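Local coordinates for alpha-actinin-like protein 1 (Schizosaccharomyces pombe, PDB 5BVR), which binds actin filaments and probably crosslinks them, serves in forming and organising the actin ring during cytokinesis and septation, and is represented here by its tandem calponin-homology actin-binding domain, at residues 22-27 / 49-54; 44-49 / 74-79; 84-89 / 109-114; 199-204 / 224-229. One frame throughout, in Å; residues are numbered along the deposited sequence.

Contact 1: 22-27 / 49-54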
loop_
_atom_site.group_PDB
_atom_site.type_symbol
_atom_site.label_atom_id
_atom_site.label_comp_id
_atom_site.label_asym_id
_atom_site.label_seq_id
_atom_site.Cartn_x
_atom_site.Cartn_y
_atom_site.Cartn_z
ATOM N N THR A 22 4.793 -7.907 0.156
ATOM C CA THR A 22 4.016 -8.491 -0.937
ATOM C C THR A 22 4.793 -8.445 -2.261
ATOM O O THR A 22 4.677 -9.336 -3.094
ATOM C CB THR A 22 2.627 -7.821 -1.140
ATOM O OG1 THR A 22 2.781 -6.478 -1.614
ATOM C CG2 THR A 22 1.827 -7.848 0.127
ATOM N N LYS A 23 5.589 -7.401 -2.459
ATOM C CA LYS A 23 6.386 -7.289 -3.665
ATOM C C LYS A 23 7.583 -8.255 -3.636
ATOM O O LYS A 23 7.790 -9.057 -4.573
ATOM C CB LYS A 23 6.854 -5.852 -3.858
ATOM C CG LYS A 23 5.744 -4.820 -3.958
ATOM C CD LYS A 23 4.672 -5.167 -4.973
ATOM C CE LYS A 23 3.604 -4.087 -4.987
ATOM N NZ LYS A 23 2.552 -4.402 -5.989
ATOM N N LEU A 24 8.354 -8.203 -2.559
ATOM C CA LEU A 24 9.507 -9.084 -2.406
ATOM C C LEU A 24 9.122 -10.561 -2.498
ATOM O O LEU A 24 9.842 -11.349 -3.115
ATOM C CB LEU A 24 10.198 -8.831 -1.071
ATOM C CG LEU A 24 10.905 -7.490 -0.894
ATOM C CD1 LEU A 24 11.422 -7.388 0.523
ATOM C CD2 LEU A 24 12.045 -7.348 -1.887
ATOM N N SER A 25 8.006 -10.941 -1.879
ATOM C CA SER A 25 7.580 -12.340 -1.877
ATOM C C SER A 25 7.204 -12.822 -3.268
ATOM O O SER A 25 7.219 -14.026 -3.536
ATOM C CB SER A 25 6.411 -12.546 -0.922
ATOM O OG SER A 25 6.828 -12.302 0.412
ATOM N N SER A 26 6.888 -11.895 -4.163
ATOM C CA SER A 26 6.571 -12.276 -5.535
ATOM C C SER A 26 7.787 -12.889 -6.252
ATOM O O SER A 26 7.654 -13.454 -7.339
ATOM C CB SER A 26 6.009 -11.083 -6.319
ATOM O OG SER A 26 7.028 -10.190 -6.711
ATOM N N ARG A 27 8.962 -12.792 -5.632
ATOM C CA ARG A 27 10.185 -13.403 -6.157
ATOM C C ARG A 27 10.927 -14.191 -5.075
ATOM O O ARG A 27 12.140 -14.399 -5.164
ATOM C CB ARG A 27 11.094 -12.330 -6.742
ATOM C CG ARG A 27 10.435 -11.532 -7.847
ATOM C CD ARG A 27 11.408 -10.561 -8.493
ATOM N NE ARG A 27 10.804 -9.880 -9.637
ATOM C CZ ARG A 27 11.427 -8.985 -10.402
ATOM N NH1 ARG A 27 12.685 -8.639 -10.152
ATOM N NH2 ARG A 27 10.785 -8.433 -11.425
ATOM N N LEU A 49 12.683 -2.094 -6.388
ATOM C CA LEU A 49 12.583 -1.229 -7.553
ATOM C C LEU A 49 12.528 -2.034 -8.851
ATOM O O LEU A 49 11.774 -1.697 -9.760
ATOM C CB LEU A 49 13.733 -0.226 -7.578
ATOM C CG LEU A 49 13.663 0.822 -6.473
ATOM C CD1 LEU A 49 15.003 1.562 -6.350
ATOM C CD2 LEU A 49 12.526 1.826 -6.705
ATOM N N GLU A 50 13.296 -3.111 -8.927
ATOM C CA GLU A 50 13.256 -3.969 -10.108
ATOM C C GLU A 50 11.855 -4.549 -10.283
ATOM O O GLU A 50 11.339 -4.622 -11.399
ATOM C CB GLU A 50 14.290 -5.087 -9.993
ATOM C CG GLU A 50 15.718 -4.590 -10.183
ATOM C CD GLU A 50 16.756 -5.692 -10.167
ATOM O OE1 GLU A 50 16.566 -6.691 -9.431
ATOM O OE2 GLU A 50 17.774 -5.548 -10.888
ATOM N N ILE A 51 11.241 -4.925 -9.168
ATOM C CA ILE A 51 9.925 -5.552 -9.166
ATOM C C ILE A 51 8.821 -4.576 -9.552
ATOM O O ILE A 51 8.031 -4.834 -10.477
ATOM C CB ILE A 51 9.622 -6.189 -7.789
ATOM C CG1 ILE A 51 10.625 -7.321 -7.498
ATOM C CG2 ILE A 51 8.174 -6.736 -7.731
ATOM C CD1 ILE A 51 10.617 -7.814 -6.077
ATOM N N ILE A 52 8.729 -3.459 -8.842
ATOM C CA ILE A 52 7.635 -2.525 -9.091
ATOM C C ILE A 52 7.867 -1.687 -10.347
ATOM O O ILE A 52 6.904 -1.203 -10.956
ATOM C CB ILE A 52 7.339 -1.638 -7.863
ATOM C CG1 ILE A 52 8.512 -0.688 -7.551
ATOM C CG2 ILE A 52 7.020 -2.511 -6.654
ATOM C CD1 ILE A 52 8.333 0.189 -6.313
ATOM N N GLY A 53 9.127 -1.518 -10.723
ATOM C CA GLY A 53 9.503 -0.764 -11.905
ATOM C C GLY A 53 9.626 -1.604 -13.175
ATOM O O GLY A 53 9.775 -1.041 -14.251
ATOM N N ASP A 54 9.583 -2.930 -13.043
ATOM C CA ASP A 54 9.699 -3.842 -14.196
ATOM C C ASP A 54 10.966 -3.542 -14.981
ATOM O O ASP A 54 10.964 -3.422 -16.208
ATOM C CB ASP A 54 8.456 -3.745 -15.083
ATOM C CG ASP A 54 8.462 -4.754 -16.214
ATOM O OD1 ASP A 54 9.064 -5.836 -16.050
ATOM O OD2 ASP A 54 7.866 -4.448 -17.270
HETATM O O HOH W 1 14.613 -7.989 -7.763
HETATM O O HOH W 2 12.707 -6.907 -13.103
#
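Ile-51 slides past the extended chain of Arg-27 in the opposite direction, and this pair carries most of the contact. Ile-51 CG1 lies over one face of the guanidinium, offset toward the rim, 3.3 Å from Arg-27 NE, while Ile-51 CD1 runs on to Arg-27 CD at 3.7 Å. The CD1 methyl also reaches the last turn or so of helix 11-25, where it rests 3.4 Å from Lys-23 O; that carbonyl accepts both the backbone N and the OG of Ser-26, which sits beside Ile-51 CG2. With CG anti to its carbonyl carbon (chi1 -58°) and the chain straight from CG to NE, Arg-27 stretches across the isoleucine to the Glu-50 turn. There the link is through water: one molecule accepts from NH2 at the guanidinium edge and donates to Glu-50 O, and a second, held weakly by NH1, donates to Glu-50 OE1. Arg-27 NH1 and Glu-50 OE1 are 4.4 Å apart, too far for a salt bridge, and the other carboxylate oxygen is bonded to Leu-57 N. Lys-23 works with its aliphatic part: bent at chi2 (-51°), it crosses Ile-52 at about a right angle, its CG 3.8 Å from Ile-52 CG2. An alanine in place of Ile-51 would probably open a gap beneath the guanidinium, leaving Arg-27 freer to turn away from its water bridges. The contact is an aliphatic side chain packed on a water-bridged guanidinium face, at the surface where the C-terminal parts of helices 11-25 and 43-53 meet in the first calponin-homology domain.

Contact 2: 44-49 / 74-79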
loop_
_atom_site.group_PDB
_atom_site.type_symbol
_atom_site.label_atom_id
_atom_site.label_comp_id
_atom_site.label_asym_id
_atom_site.label_seq_id
_atom_site.Cartn_x
_atom_site.Cartn_y
_atom_site.Cartn_z
ATOM N N LEU A 44 17.532 -4.759 -0.654
ATOM C CA LEU A 44 16.088 -4.967 -0.776
ATOM C C LEU A 44 15.417 -3.799 -1.482
ATOM O O LEU A 44 14.424 -3.980 -2.198
ATOM C CB LEU A 44 15.452 -5.231 0.575
ATOM C CG LEU A 44 15.841 -6.558 1.229
ATOM C CD1 LEU A 44 15.071 -6.736 2.507
ATOM C CD2 LEU A 44 15.648 -7.774 0.314
ATOM N N LEU A 45 15.955 -2.599 -1.300
ATOM C CA LEU A 45 15.442 -1.452 -2.036
ATOM C C LEU A 45 15.675 -1.628 -3.538
ATOM O O LEU A 45 14.780 -1.440 -4.348
ATOM C CB LEU A 45 16.087 -0.171 -1.528
ATOM C CG LEU A 45 15.605 1.152 -2.089
ATOM C CD1 LEU A 45 14.092 1.277 -1.911
ATOM C CD2 LEU A 45 16.349 2.291 -1.384
ATOM N N ILE A 46 16.875 -2.027 -3.931
ATOM C CA ILE A 46 17.123 -2.274 -5.343
ATOM C C ILE A 46 16.190 -3.340 -5.888
ATOM O O ILE A 46 15.589 -3.162 -6.954
ATOM C CB ILE A 46 18.574 -2.680 -5.563
ATOM C CG1 ILE A 46 19.474 -1.458 -5.370
ATOM C CG2 ILE A 46 18.791 -3.302 -6.971
ATOM C CD1 ILE A 46 20.962 -1.811 -5.248
ATOM N N GLN A 47 16.067 -4.445 -5.164
ATOM C CA GLN A 47 15.198 -5.523 -5.605
ATOM C C GLN A 47 13.736 -5.066 -5.689
ATOM O O GLN A 47 13.046 -5.392 -6.663
ATOM C CB GLN A 47 15.363 -6.743 -4.704
ATOM C CG GLN A 47 16.760 -7.366 -4.846
ATOM C CD GLN A 47 17.026 -8.527 -3.899
ATOM O OE1 GLN A 47 16.606 -8.527 -2.747
ATOM N NE2 GLN A 47 17.732 -9.527 -4.397
ATOM N N LEU A 48 13.255 -4.325 -4.698
ATOM C CA LEU A 48 11.911 -3.743 -4.772
ATOM C C LEU A 48 11.723 -2.955 -6.072
ATOM O O LEU A 48 10.727 -3.128 -6.789
ATOM C CB LEU A 48 11.623 -2.825 -3.578
ATOM C CG LEU A 48 10.255 -2.131 -3.622
ATOM C CD1 LEU A 48 9.127 -3.121 -3.410
ATOM C CD2 LEU A 48 10.202 -1.027 -2.582
ATOM N N LEU A 49 12.683 -2.094 -6.388
ATOM C CA LEU A 49 12.583 -1.229 -7.553
ATOM C C LEU A 49 12.528 -2.034 -8.851
ATOM O O LEU A 49 11.774 -1.697 -9.760
ATOM C CB LEU A 49 13.733 -0.226 -7.578
ATOM C CG LEU A 49 13.663 0.822 -6.473
ATOM C CD1 LEU A 49 15.003 1.562 -6.350
ATOM C CD2 LEU A 49 12.526 1.826 -6.705
ATOM N N VAL A 74 22.687 2.056 -2.123
ATOM C CA VAL A 74 21.569 2.939 -1.895
ATOM C C VAL A 74 21.557 4.075 -2.927
ATOM O O VAL A 74 20.491 4.468 -3.418
ATOM C CB VAL A 74 21.590 3.488 -0.456
ATOM C CG1 VAL A 74 20.527 4.535 -0.281
ATOM C CG2 VAL A 74 21.365 2.376 0.538
ATOM N N ASN A 75 22.737 4.600 -3.246
ATOM C CA ASN A 75 22.842 5.668 -4.218
ATOM C C ASN A 75 22.323 5.188 -5.585
ATOM O O ASN A 75 21.636 5.928 -6.279
ATOM C CB ASN A 75 24.282 6.168 -4.310
ATOM C CG ASN A 75 24.435 7.362 -5.219
ATOM O OD1 ASN A 75 23.915 8.439 -4.944
ATOM N ND2 ASN A 75 25.165 7.179 -6.308
ATOM N N LYS A 76 22.631 3.943 -5.946
ATOM C CA LYS A 76 22.091 3.354 -7.178
ATOM C C LYS A 76 20.564 3.402 -7.177
ATOM O O LYS A 76 19.942 3.813 -8.157
ATOM C CB LYS A 76 22.575 1.905 -7.319
ATOM C CG LYS A 76 22.073 1.181 -8.531
ATOM C CD LYS A 76 22.671 -0.211 -8.565
ATOM C CE LYS A 76 22.096 -1.046 -9.666
ATOM N NZ LYS A 76 22.663 -0.607 -10.966
ATOM N N ALA A 77 19.964 2.996 -6.066
ATOM C CA ALA A 77 18.510 3.018 -5.941
ATOM C C ALA A 77 17.958 4.428 -6.069
ATOM O O ALA A 77 16.974 4.649 -6.774
ATOM C CB ALA A 77 18.102 2.422 -4.623
ATOM N N LEU A 78 18.565 5.369 -5.353
ATOM C CA LEU A 78 18.064 6.735 -5.352
ATOM C C LEU A 78 18.198 7.347 -6.732
ATOM O O LEU A 78 17.291 8.052 -7.180
ATOM C CB LEU A 78 18.767 7.582 -4.285
ATOM C CG LEU A 78 18.602 7.123 -2.834
ATOM C CD1 LEU A 78 19.280 8.105 -1.896
ATOM C CD2 LEU A 78 17.154 6.967 -2.459
ATOM N N GLU A 79 19.294 7.058 -7.418
ATOM C CA GLU A 79 19.476 7.601 -8.751
ATOM C C GLU A 79 18.421 7.030 -9.693
ATOM O O GLU A 79 17.883 7.769 -10.529
ATOM C CB GLU A 79 20.902 7.346 -9.254
ATOM C CG GLU A 79 21.931 8.246 -8.566
ATOM C CD GLU A 79 21.604 9.728 -8.714
ATOM O OE1 GLU A 79 21.260 10.157 -9.842
ATOM O OE2 GLU A 79 21.669 10.457 -7.701
#
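Lys-76 NZ, at the end of a chain that brushes Ile-46, is held by the carbonyl oxygen of Leu-57 and more weakly by that of Arg-59, so the ammonium ties helix 67-83 to the loop following helix 43-53. CG stands opposite the backbone N (chi1 179°) and the chain stays straight until it bends at chi4; along the way its CD meets Ile-46 CD1 at 4.1 Å, the two chains crossing nearly at a right angle. Beside this pair the side chains that meet are apolar and centre on Ala-77. Its CB is met by Leu-45 CD2 and by Leu-49 CD1, each 3.7 Å away, with Ile-46 CG1 a little farther off. One small methyl thus faces three branched side chains, and its size suits the approach: the CA atoms of Ile-46 and Ala-77 are 5.5 Å apart, and the short helical segments run at 29° with their axes 9.1 Å apart at closest approach. Leu-49 CD1 also comes 3.7 Å from Ala-77 O. Around the pair, Leu-111 of helix 101-117 packs on Leu-45 and Leu-49, Leu-48 turns to Trp-19 and Phe-20 of helix 11-25, and Val-74 and Leu-78 lean on Ile-96 of helix 93-97.

Contact 3: 84-89 / 109-114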
loop_
_atom_site.group_PDB
_atom_site.type_symbol
_atom_site.label_atom_id
_atom_site.label_comp_id
_atom_site.label_asym_id
_atom_site.label_seq_id
_atom_site.Cartn_x
_atom_site.Cartn_y
_atom_site.Cartn_z
ATOM N N LYS A 84 13.327 8.400 -12.815
ATOM C CA LYS A 84 11.918 8.215 -13.156
ATOM C C LYS A 84 11.075 9.436 -12.795
ATOM O O LYS A 84 9.852 9.380 -12.857
ATOM C CB LYS A 84 11.357 6.966 -12.456
ATOM C CG LYS A 84 12.127 5.668 -12.754
ATOM C CD LYS A 84 11.826 5.090 -14.131
ATOM C CE LYS A 84 10.461 4.417 -14.166
ATOM N NZ LYS A 84 10.102 3.955 -15.542
ATOM N N GLY A 85 11.721 10.534 -12.422
ATOM C CA GLY A 85 11.025 11.775 -12.128
ATOM C C GLY A 85 10.361 11.866 -10.771
ATOM O O GLY A 85 9.497 12.720 -10.558
ATOM N N MET A 86 10.765 11.011 -9.837
ATOM C CA MET A 86 10.219 11.076 -8.493
ATOM C C MET A 86 11.069 11.960 -7.635
ATOM O O MET A 86 12.302 11.888 -7.707
ATOM C CB MET A 86 10.170 9.696 -7.847
ATOM C CG MET A 86 8.951 8.896 -8.207
ATOM S SD MET A 86 9.121 7.165 -7.833
ATOM C CE MET A 86 10.250 6.601 -9.096
ATOM N N PRO A 87 10.420 12.749 -6.762
ATOM C CA PRO A 87 11.136 13.638 -5.843
ATOM C C PRO A 87 11.901 12.855 -4.790
ATOM O O PRO A 87 11.326 11.949 -4.181
ATOM C CB PRO A 87 10.005 14.408 -5.164
ATOM C CG PRO A 87 8.852 13.457 -5.184
ATOM C CD PRO A 87 8.970 12.721 -6.476
ATOM N N LEU A 88 13.171 13.181 -4.597
ATOM C CA LEU A 88 13.902 12.717 -3.424
ATOM C C LEU A 88 14.275 13.928 -2.598
ATOM O O LEU A 88 15.448 14.214 -2.352
ATOM C CB LEU A 88 15.122 11.897 -3.821
ATOM C CG LEU A 88 14.723 10.575 -4.488
ATOM C CD1 LEU A 88 15.943 9.744 -4.789
ATOM C CD2 LEU A 88 13.739 9.771 -3.636
ATOM N N THR A 89 13.228 14.635 -2.190
ATOM C CA THR A 89 13.347 15.819 -1.367
ATOM C C THR A 89 13.988 15.477 -0.031
ATOM O O THR A 89 13.416 14.751 0.782
ATOM C CB THR A 89 11.963 16.482 -1.135
ATOM O OG1 THR A 89 12.079 17.513 -0.147
ATOM C CG2 THR A 89 10.910 15.462 -0.674
ATOM N N TRP A 109 6.518 5.789 0.660
ATOM C CA TRP A 109 5.276 6.384 0.173
ATOM C C TRP A 109 5.433 6.896 -1.265
ATOM O O TRP A 109 4.572 6.678 -2.107
ATOM C CB TRP A 109 4.780 7.508 1.080
ATOM C CG TRP A 109 3.584 8.203 0.492
ATOM C CD1 TRP A 109 3.518 9.506 0.085
ATOM C CD2 TRP A 109 2.312 7.615 0.175
ATOM N NE1 TRP A 109 2.278 9.774 -0.439
ATOM C CE2 TRP A 109 1.517 8.631 -0.394
ATOM C CE3 TRP A 109 1.769 6.335 0.333
ATOM C CZ2 TRP A 109 0.209 8.406 -0.815
ATOM C CZ3 TRP A 109 0.470 6.111 -0.075
ATOM C CH2 TRP A 109 -0.299 7.144 -0.643
ATOM N N THR A 110 6.564 7.522 -1.566
ATOM C CA THR A 110 6.808 8.005 -2.910
ATOM C C THR A 110 6.705 6.852 -3.924
ATOM O O THR A 110 6.134 7.020 -5.005
ATOM C CB THR A 110 8.187 8.693 -2.970
ATOM O OG1 THR A 110 8.118 9.895 -2.195
ATOM C CG2 THR A 110 8.548 9.087 -4.393
ATOM N N LEU A 111 7.227 5.687 -3.541
ATOM C CA LEU A 111 7.196 4.501 -4.396
ATOM C C LEU A 111 5.781 3.926 -4.505
ATOM O O LEU A 111 5.360 3.548 -5.575
ATOM C CB LEU A 111 8.176 3.440 -3.894
ATOM C CG LEU A 111 9.648 3.887 -3.803
ATOM C CD1 LEU A 111 10.492 2.731 -3.319
ATOM C CD2 LEU A 111 10.148 4.378 -5.139
ATOM N N ILE A 112 5.041 3.903 -3.395
ATOM C CA ILE A 112 3.655 3.435 -3.438
ATOM C C ILE A 112 2.867 4.359 -4.349
ATOM O O ILE A 112 2.087 3.925 -5.205
ATOM C CB ILE A 112 3.065 3.371 -2.003
ATOM C CG1 ILE A 112 3.720 2.237 -1.237
ATOM C CG2 ILE A 112 1.547 3.118 -2.058
ATOM C CD1 ILE A 112 3.442 2.267 0.273
ATOM N N LEU A 113 3.068 5.650 -4.193
ATOM C CA LEU A 113 2.290 6.604 -4.975
ATOM C C LEU A 113 2.574 6.429 -6.456
ATOM O O LEU A 113 1.659 6.391 -7.275
ATOM C CB LEU A 113 2.615 8.030 -4.531
ATOM C CG LEU A 113 1.821 9.123 -5.252
ATOM C CD1 LEU A 113 0.310 8.903 -5.116
ATOM C CD2 LEU A 113 2.225 10.484 -4.694
ATOM N N ARG A 114 3.843 6.233 -6.804
ATOM C CA ARG A 114 4.188 6.174 -8.204
ATOM C C ARG A 114 3.803 4.837 -8.817
ATOM O O ARG A 114 3.265 4.781 -9.927
ATOM C CB ARG A 114 5.684 6.398 -8.393
ATOM C CG ARG A 114 6.189 6.161 -9.798
ATOM C CD ARG A 114 5.575 7.057 -10.852
ATOM N NE ARG A 114 6.298 6.875 -12.105
ATOM C CZ ARG A 114 6.105 5.858 -12.940
ATOM N NH1 ARG A 114 5.185 4.933 -12.681
ATOM N NH2 ARG A 114 6.830 5.769 -14.046
HETATM O O HOH W 3 7.249 9.469 -11.593
HETATM O O HOH W 4 10.469 10.984 -1.819
#
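Past the end of helix 67-83, the irregular 84-89 segment runs roughly opposite in direction to helical segment 109-114, coming nearest where the CA atoms of Met-86 and Thr-110 stand 7.2 Å apart. Met-86 fills that space. Its SD lies against the root of Arg-114, 3.6 Å from CB, and the two side chains cross at about a right angle; one turn back, Leu-111 CD2 also meets Met-86 SD at 4.0 Å. Thr-110 offers its methyl rather than its hydroxyl: CG2 is anti to the backbone N, which sets it 3.8 Å from Met-86 CG and close to the Pro-87 ring. The hydroxyl OG1 is bonded to Gly-106 O in its own helix and, through a water, is linked to Pro-87 O. A second water receives a donation, weak in geometry, from Arg-114 NE in the guanidinium plane, and gives its own hydrogen to Lys-84 O at 2.9 Å. Lys-84 NZ stands 4.0 Å from Arg-114 NH2, a pair of like charges probably eased by the long, weak ion pair of NZ with Glu-55. Cut back to an alanine, Met-86 would probably leave the Arg-114 stem and Leu-111 CD2 without their packing partner. The actin-binding region 88-112 takes in the loop's end and Trp-109 to Ile-112 but not Met-86 or Arg-114; Met-86 also touches Ile-81 of helix 67-83, while Leu-111 reaches Leu-45, Leu-48 and Leu-49 of helix 43-53.

Contact 4: 199-204 / 224-229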
loop_
_atom_site.group_PDB
_atom_site.type_symbol
_atom_site.label_atom_id
_atom_site.label_comp_id
_atom_site.label_asym_id
_atom_site.label_seq_id
_atom_site.Cartn_x
_atom_site.Cartn_y
_atom_site.Cartn_z
ATOM N N GLY A 199 -7.940 -12.495 -3.204
ATOM C CA GLY A 199 -6.482 -12.404 -3.259
ATOM C C GLY A 199 -5.894 -11.059 -2.853
ATOM O O GLY A 199 -4.742 -10.741 -3.194
ATOM N N ILE A 200 -6.677 -10.252 -2.146
ATOM C CA ILE A 200 -6.224 -8.939 -1.714
ATOM C C ILE A 200 -5.443 -9.088 -0.394
ATOM O O ILE A 200 -6.016 -9.499 0.611
ATOM C CB ILE A 200 -7.421 -7.997 -1.531
ATOM C CG1 ILE A 200 -8.035 -7.652 -2.898
ATOM C CG2 ILE A 200 -7.003 -6.724 -0.794
ATOM C CD1 ILE A 200 -9.465 -7.078 -2.840
ATOM N N PRO A 201 -4.147 -8.737 -0.388
ATOM C CA PRO A 201 -3.351 -8.960 0.822
ATOM C C PRO A 201 -3.808 -8.080 1.970
ATOM O O PRO A 201 -4.212 -6.939 1.761
ATOM C CB PRO A 201 -1.937 -8.561 0.387
ATOM C CG PRO A 201 -2.130 -7.541 -0.660
ATOM C CD PRO A 201 -3.383 -7.993 -1.409
ATOM N N ARG A 202 -3.706 -8.616 3.177
ATOM C CA ARG A 202 -4.152 -7.923 4.372
ATOM C C ARG A 202 -3.095 -6.925 4.829
ATOM O O ARG A 202 -2.304 -7.221 5.734
ATOM C CB ARG A 202 -4.412 -8.945 5.466
ATOM C CG ARG A 202 -4.891 -8.364 6.775
ATOM C CD ARG A 202 -4.942 -9.446 7.824
ATOM N NE ARG A 202 -5.952 -10.429 7.463
ATOM C CZ ARG A 202 -7.224 -10.367 7.841
ATOM N NH1 ARG A 202 -7.654 -9.385 8.621
ATOM N NH2 ARG A 202 -8.066 -11.303 7.447
ATOM N N LEU A 203 -3.072 -5.753 4.215
ATOM C CA LEU A 203 -2.043 -4.768 4.508
ATOM C C LEU A 203 -2.273 -3.993 5.801
ATOM O O LEU A 203 -1.330 -3.378 6.289
ATOM C CB LEU A 203 -1.889 -3.768 3.352
ATOM C CG LEU A 203 -1.529 -4.398 2.004
ATOM C CD1 LEU A 203 -1.253 -3.304 0.989
ATOM C CD2 LEU A 203 -0.310 -5.348 2.068
ATOM N N ILE A 204 -3.514 -3.970 6.298
ATOM C CA ILE A 204 -3.853 -3.252 7.527
ATOM C C ILE A 204 -4.632 -4.158 8.458
ATOM O O ILE A 204 -5.373 -5.028 8.022
ATOM C CB ILE A 204 -4.636 -1.951 7.251
ATOM C CG1 ILE A 204 -5.952 -2.227 6.525
ATOM C CG2 ILE A 204 -3.791 -0.995 6.478
ATOM C CD1 ILE A 204 -6.773 -0.973 6.259
ATOM N N VAL A 224 -6.623 0.274 -0.039
ATOM C CA VAL A 224 -7.751 0.440 -0.945
ATOM C C VAL A 224 -7.274 0.302 -2.397
ATOM O O VAL A 224 -7.999 -0.248 -3.242
ATOM C CB VAL A 224 -8.436 1.784 -0.714
ATOM C CG1 VAL A 224 -9.437 2.089 -1.834
ATOM C CG2 VAL A 224 -9.133 1.782 0.635
ATOM N N ALA A 225 -6.063 0.760 -2.716
ATOM C CA ALA A 225 -5.526 0.586 -4.074
ATOM C C ALA A 225 -5.493 -0.893 -4.476
ATOM O O ALA A 225 -5.631 -1.228 -5.678
ATOM C CB ALA A 225 -4.116 1.179 -4.190
ATOM N N GLU A 226 -5.312 -1.797 -3.513
ATOM C CA GLU A 226 -5.322 -3.241 -3.819
ATOM C C GLU A 226 -6.690 -3.667 -4.340
ATOM O O GLU A 226 -6.779 -4.535 -5.215
ATOM C CB GLU A 226 -4.958 -4.121 -2.617
ATOM C CG GLU A 226 -3.545 -3.903 -2.067
ATOM C CD GLU A 226 -2.446 -4.541 -2.885
ATOM O OE1 GLU A 226 -2.754 -5.349 -3.781
ATOM O OE2 GLU A 226 -1.265 -4.235 -2.614
ATOM N N TYR A 227 -7.753 -3.086 -3.796
ATOM C CA TYR A 227 -9.097 -3.359 -4.278
ATOM C C TYR A 227 -9.265 -2.906 -5.724
ATOM O O TYR A 227 -9.773 -3.646 -6.566
ATOM C CB TYR A 227 -10.161 -2.673 -3.412
ATOM C CG TYR A 227 -10.389 -3.322 -2.058
ATOM C CD1 TYR A 227 -9.385 -3.355 -1.102
ATOM C CD2 TYR A 227 -11.615 -3.857 -1.720
ATOM C CE1 TYR A 227 -9.600 -3.952 0.134
ATOM C CE2 TYR A 227 -11.833 -4.449 -0.504
ATOM C CZ TYR A 227 -10.832 -4.480 0.427
ATOM O OH TYR A 227 -11.090 -5.079 1.631
ATOM N N PHE A 228 -8.859 -1.693 -6.033
ATOM C CA PHE A 228 -8.947 -1.196 -7.396
ATOM C C PHE A 228 -8.240 -2.137 -8.372
ATOM O O PHE A 228 -8.793 -2.526 -9.419
ATOM C CB PHE A 228 -8.312 0.185 -7.528
ATOM C CG PHE A 228 -8.285 0.675 -8.943
ATOM C CD1 PHE A 228 -9.399 1.309 -9.484
ATOM C CD2 PHE A 228 -7.196 0.419 -9.774
ATOM C CE1 PHE A 228 -9.407 1.722 -10.813
ATOM C CE2 PHE A 228 -7.205 0.843 -11.098
ATOM C CZ PHE A 228 -8.324 1.495 -11.610
ATOM N N HIS A 229 -6.998 -2.491 -8.073
ATOM C CA HIS A 229 -6.247 -3.299 -9.036
ATOM C C HIS A 229 -6.808 -4.715 -9.128
ATOM O O HIS A 229 -6.950 -5.273 -10.241
ATOM C CB HIS A 229 -4.762 -3.344 -8.705
ATOM C CG HIS A 229 -4.054 -2.044 -8.928
ATOM N ND1 HIS A 229 -3.856 -1.511 -10.187
ATOM C CD2 HIS A 229 -3.546 -1.146 -8.052
ATOM C CE1 HIS A 229 -3.217 -0.357 -10.074
ATOM N NE2 HIS A 229 -3.016 -0.117 -8.790
#
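Ile-200 and Tyr-227 make the CH-pi part of the contact: the CD1 methyl stands 3.9 Å from the ring centroid, only 10° off the normal, and so sits squarely over one face. The isoleucine crosses the tyrosine at about a right angle, and its CG2 touches ring atom CE1 and, at 3.8 Å, Glu-226 CB. A second kind of contact sets a carboxylate against hydrocarbon. Glu-226 bends at chi2 (-77°), which carries its head to the loop: OE1 comes 3.6 Å from Pro-201 CD, and OE2 lies 3.7 Å from Leu-203 CD1. Both loop residues cross the glutamate roughly at right angles, and both also touch Thr-22 of helix 11-25, where the two calponin-homology domains meet. Hydrogen bonding lies outside the pair: Tyr-227 OH is joined to Tyr-223 OH, whose ring also packs edge-to-face with that of Tyr-227, and the backbone of Ile-200 bonds to that of Ala-194 in helix 183-198. With no hydrogen bond directly between loop and helix, their attachment rests on dispersion and methyl-on-ring packing; the aliphatic neighbours would probably disfavour the Glu-226 charge, while the nearby Lys-23 ammonium and partial exposure would offset this.

Overall arrangement
Three of the contacts build the first calponin-homology domain and the fourth belongs to the second. Contact 2 is a buried helix-helix seam, and contact 4 is likewise buried, though there a loop lies on a helix; contact 3 is partly buried, and contact 1 lies at the surface. Chemistry follows place: apolar packing dominates the buried pairs, though contact 4 also lays a carboxylate against hydrocarbon, whereas contacts 1 and 3 add arginines and bridging waters. Contacts 1 and 2 share helix 43-53 and Leu-49, and Leu-111 of contact 3 packs against both. Contacts 2 and 4 do not touch, but Thr-22 of segment 22-27 meets Pro-201 and Leu-203, joining contact 1 to contact 4 across the domain boundary.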